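Side-chain contact in polysaccharide deacetylase (PDB 2J13), which probably removes acetyl groups from amino sugars of bacterial cell-wall peptidoglycan, as a zinc-containing family 4 carbohydrate esterase: residues 85-90 / 236-241. Sequence-based numbering, arbitrary orientation.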
ATOM      1  N   THR A  85       1.113  -5.523  -3.356  1.00 18.36           N
ATOM      2  CA  THR A  85       1.450  -4.149  -3.702  1.00 17.60           C
ATOM      3  C   THR A  85       2.544  -3.682  -2.727  1.00 17.25           C
ATOM      4  O   THR A  85       2.402  -3.852  -1.509  1.00 18.59           O
ATOM      5  CB  THR A  85       0.250  -3.163  -3.677  1.00 18.38           C
ATOM      6  OG1 THR A  85      -0.673  -3.491  -4.722  1.00 20.95           O
ATOM      7  CG2 THR A  85       0.717  -1.700  -3.861  1.00 17.87           C
ATOM      8  N   PHE A  86       3.602  -3.086  -3.279  1.00 16.93           N
ATOM      9  CA  PHE A  86       4.704  -2.474  -2.550  1.00 17.43           C
ATOM     10  C   PHE A  86       4.572  -0.964  -2.744  1.00 17.22           C
ATOM     11  O   PHE A  86       4.730  -0.465  -3.869  1.00 17.03           O
ATOM     12  CB  PHE A  86       6.052  -2.945  -3.104  1.00 18.99           C
ATOM     13  CG  PHE A  86       6.308  -4.419  -2.887  1.00 20.01           C
ATOM     14  CD1 PHE A  86       5.819  -5.346  -3.776  1.00 21.24           C
ATOM     15  CD2 PHE A  86       6.997  -4.849  -1.774  1.00 20.34           C
ATOM     16  CE1 PHE A  86       6.018  -6.704  -3.560  1.00 21.67           C
ATOM     17  CE2 PHE A  86       7.234  -6.226  -1.563  1.00 19.93           C
ATOM     18  CZ  PHE A  86       6.744  -7.132  -2.488  1.00 20.92           C
ATOM     19  N   PHE A  87       4.282  -0.263  -1.647  1.00 16.17           N
ATOM     20  CA  PHE A  87       4.164   1.193  -1.646  1.00 16.05           C
ATOM     21  C   PHE A  87       5.529   1.766  -1.389  1.00 16.75           C
ATOM     22  O   PHE A  87       6.039   1.656  -0.292  1.00 19.63           O
ATOM     23  CB  PHE A  87       3.164   1.663  -0.555  1.00 16.01           C
ATOM     24  CG  PHE A  87       1.762   1.327  -0.873  1.00 15.29           C
ATOM     25  CD1 PHE A  87       0.995   2.150  -1.671  1.00 15.92           C
ATOM     26  CD2 PHE A  87       1.159   0.179  -0.322  1.00 15.59           C
ATOM     27  CE1 PHE A  87      -0.331   1.806  -1.994  1.00 16.27           C
ATOM     28  CE2 PHE A  87      -0.140  -0.161  -0.675  1.00 17.44           C
ATOM     29  CZ  PHE A  87      -0.897   0.676  -1.495  1.00 17.27           C
ATOM     30  N   VAL A  88       6.133   2.354  -2.419  1.00 17.13           N
ATOM     31  CA  VAL A  88       7.542   2.805  -2.388  1.00 17.47           C
ATOM     32  C   VAL A  88       7.702   4.322  -2.244  1.00 17.72           C
ATOM     33  O   VAL A  88       6.884   5.093  -2.746  1.00 17.37           O
ATOM     34  CB  VAL A  88       8.328   2.325  -3.666  1.00 18.73           C
ATOM     35  CG1 VAL A  88       8.239   0.782  -3.772  1.00 18.33           C
ATOM     36  CG2 VAL A  88       7.788   3.016  -4.907  1.00 18.49           C
ATOM     37  N   THR A  89       8.762   4.738  -1.560  1.00 19.23           N
ATOM     38  CA  THR A  89       9.130   6.152  -1.517  1.00 20.44           C
ATOM     39  C   THR A  89      10.207   6.488  -2.571  1.00 22.57           C
ATOM     40  O   THR A  89      10.794   5.610  -3.182  1.00 22.90           O
ATOM     41  CB  THR A  89       9.682   6.537  -0.154  1.00 21.50           C
ATOM     42  OG1 THR A  89      10.932   5.868   0.091  1.00 22.34           O
ATOM     43  CG2 THR A  89       8.663   6.235   0.983  1.00 20.68           C
ATOM     44  N   GLY A  90      10.503   7.765  -2.733  1.00 24.63           N
ATOM     45  CA  GLY A  90      11.598   8.196  -3.626  1.00 25.99           C
ATOM     46  C   GLY A  90      12.978   7.726  -3.198  1.00 27.68           C
ATOM     47  O   GLY A  90      13.793   7.335  -4.053  1.00 29.69           O
ATOM     48  N   LYS A 236      -5.254 -11.909  -3.483  1.00 25.31           N
ATOM     49  CA  LYS A 236      -5.589 -11.168  -4.674  1.00 26.42           C
ATOM     50  C   LYS A 236      -4.847  -9.823  -4.718  1.00 25.57           C
ATOM     51  O   LYS A 236      -4.192  -9.429  -3.746  1.00 24.24           O
ATOM     52  CB  LYS A 236      -7.102 -10.947  -4.714  1.00 27.36           C
ATOM     53  CG  LYS A 236      -7.955 -12.223  -4.633  1.00 30.71           C
ATOM     54  CD  LYS A 236      -7.925 -12.964  -5.946  1.00 35.50           C
ATOM     55  CE  LYS A 236      -9.258 -13.539  -6.308  1.00 39.49           C
ATOM     56  NZ  LYS A 236     -10.258 -12.470  -6.601  1.00 41.44           N
ATOM     57  N   SER A 237      -4.947  -9.143  -5.852  1.00 25.92           N
ATOM     58  CA  SER A 237      -4.306  -7.835  -6.041  1.00 25.12           C
ATOM     59  C   SER A 237      -5.265  -6.694  -5.785  1.00 24.95           C
ATOM     60  O   SER A 237      -6.477  -6.878  -5.760  1.00 26.78           O
ATOM     61  CB  SER A 237      -3.801  -7.694  -7.467  1.00 26.03           C
ATOM     62  OG  SER A 237      -4.892  -7.367  -8.311  1.00 27.05           O
ATOM     63  N   LEU A 238      -4.722  -5.489  -5.628  1.00 23.87           N
ATOM     64  CA  LEU A 238      -5.561  -4.304  -5.430  1.00 24.31           C
ATOM     65  C   LEU A 238      -6.398  -3.999  -6.682  1.00 25.65           C
ATOM     66  O   LEU A 238      -7.482  -3.479  -6.561  1.00 27.51           O
ATOM     67  CB  LEU A 238      -4.741  -3.095  -5.018  1.00 24.21           C
ATOM     68  CG  LEU A 238      -4.086  -3.205  -3.640  1.00 21.75           C
ATOM     69  CD1 LEU A 238      -3.369  -1.904  -3.317  1.00 22.94           C
ATOM     70  CD2 LEU A 238      -5.122  -3.514  -2.536  1.00 24.04           C
ATOM     71  N   ASP A 239      -5.888  -4.342  -7.857  1.00 27.07           N
ATOM     72  CA  ASP A 239      -6.712  -4.315  -9.096  1.00 28.79           C
ATOM     73  C   ASP A 239      -7.950  -5.232  -8.953  1.00 30.16           C
ATOM     74  O   ASP A 239      -9.074  -4.883  -9.380  1.00 31.54           O
ATOM     75  CB  ASP A 239      -5.864  -4.730 -10.305  1.00 28.86           C
ATOM     76  CG  ASP A 239      -4.774  -3.701 -10.702  1.00 31.15           C
ATOM     77  OD1 ASP A 239      -4.690  -2.567 -10.179  1.00 31.19           O
ATOM     78  OD2 ASP A 239      -3.964  -4.054 -11.590  1.00 34.91           O
ATOM     79  N   ASP A 240      -7.763  -6.418  -8.381  1.00 30.31           N
ATOM     80  CA  ASP A 240      -8.874  -7.358  -8.155  1.00 30.98           C
ATOM     81  C   ASP A 240      -9.884  -6.765  -7.178  1.00 31.28           C
ATOM     82  O   ASP A 240     -11.114  -6.909  -7.348  1.00 32.60           O
ATOM     83  CB  ASP A 240      -8.364  -8.693  -7.581  1.00 30.19           C
ATOM     84  CG  ASP A 240      -7.456  -9.450  -8.526  1.00 33.28           C
ATOM     85  OD1 ASP A 240      -7.755  -9.460  -9.745  1.00 35.79           O
ATOM     86  OD2 ASP A 240      -6.456 -10.086  -8.060  1.00 34.22           O
ATOM     87  N   LEU A 241      -9.378  -6.070  -6.159  1.00 30.82           N
ATOM     88  CA  LEU A 241     -10.215  -5.455  -5.155  1.00 31.71           C
ATOM     89  C   LEU A 241     -11.182  -4.492  -5.834  1.00 33.42           C
ATOM     90  O   LEU A 241     -12.389  -4.561  -5.609  1.00 32.99           O
ATOM     91  CB  LEU A 241      -9.383  -4.688  -4.114  1.00 31.64           C
ATOM     92  CG  LEU A 241     -10.207  -4.199  -2.915  1.00 32.18           C
ATOM     93  CD1 LEU A 241      -9.390  -4.129  -1.615  1.00 29.91           C
ATOM     94  CD2 LEU A 241     -10.861  -2.843  -3.225  1.00 32.96           C
TER
HETATM   95  O   HOH W   1      -1.883  -5.810  -5.022  1.00 21.72           O
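Inside the barrel of this NodB-type deacetylase, Thr85 and Phe87 on the parallel strand 84-88 meet Leu238, the first residue of helix 238-243. The contact is small and buried, and one methyl carries most of it: Leu238 CD1 lies 3.4 Å from Thr85 OG1 and 4.0 Å from Phe87 CZ. The leucine side chain crosses that of Thr85 at about a right angle, whereas the leucine and phenylalanine side chains come from opposite directions, the methyl coming obliquely to the far end of the ring. Thr85 CG2, anti to the backbone N, sits 3.6 Å above one face of the Phe87 ring, near the rim. The threonine hydroxyl lies on the other branch, beside the backbone N (chi1 -67°), and there it meets a water 2.6 Å from OG1. That same water accepts from Leu238 N at 2.9 Å, giving this N-H at the helix start a partner and tying strand to helix with no direct hydrogen bond between them. Ser237 and Asp240 complete the helix start: Asp240 N donates to Ser237 OG (3.0 Å), and Ser237 N returns a nearly straight bond to Asp240 OD2 (2.8 Å, 174°). Phe87 also packs on the zinc ligand His113, its side chain about 7 Å from a bound zinc. A water-bridged strand thus joins a capping-box helix start within the distorted beta/alpha barrel characteristic of family 4 carbohydrate esterases.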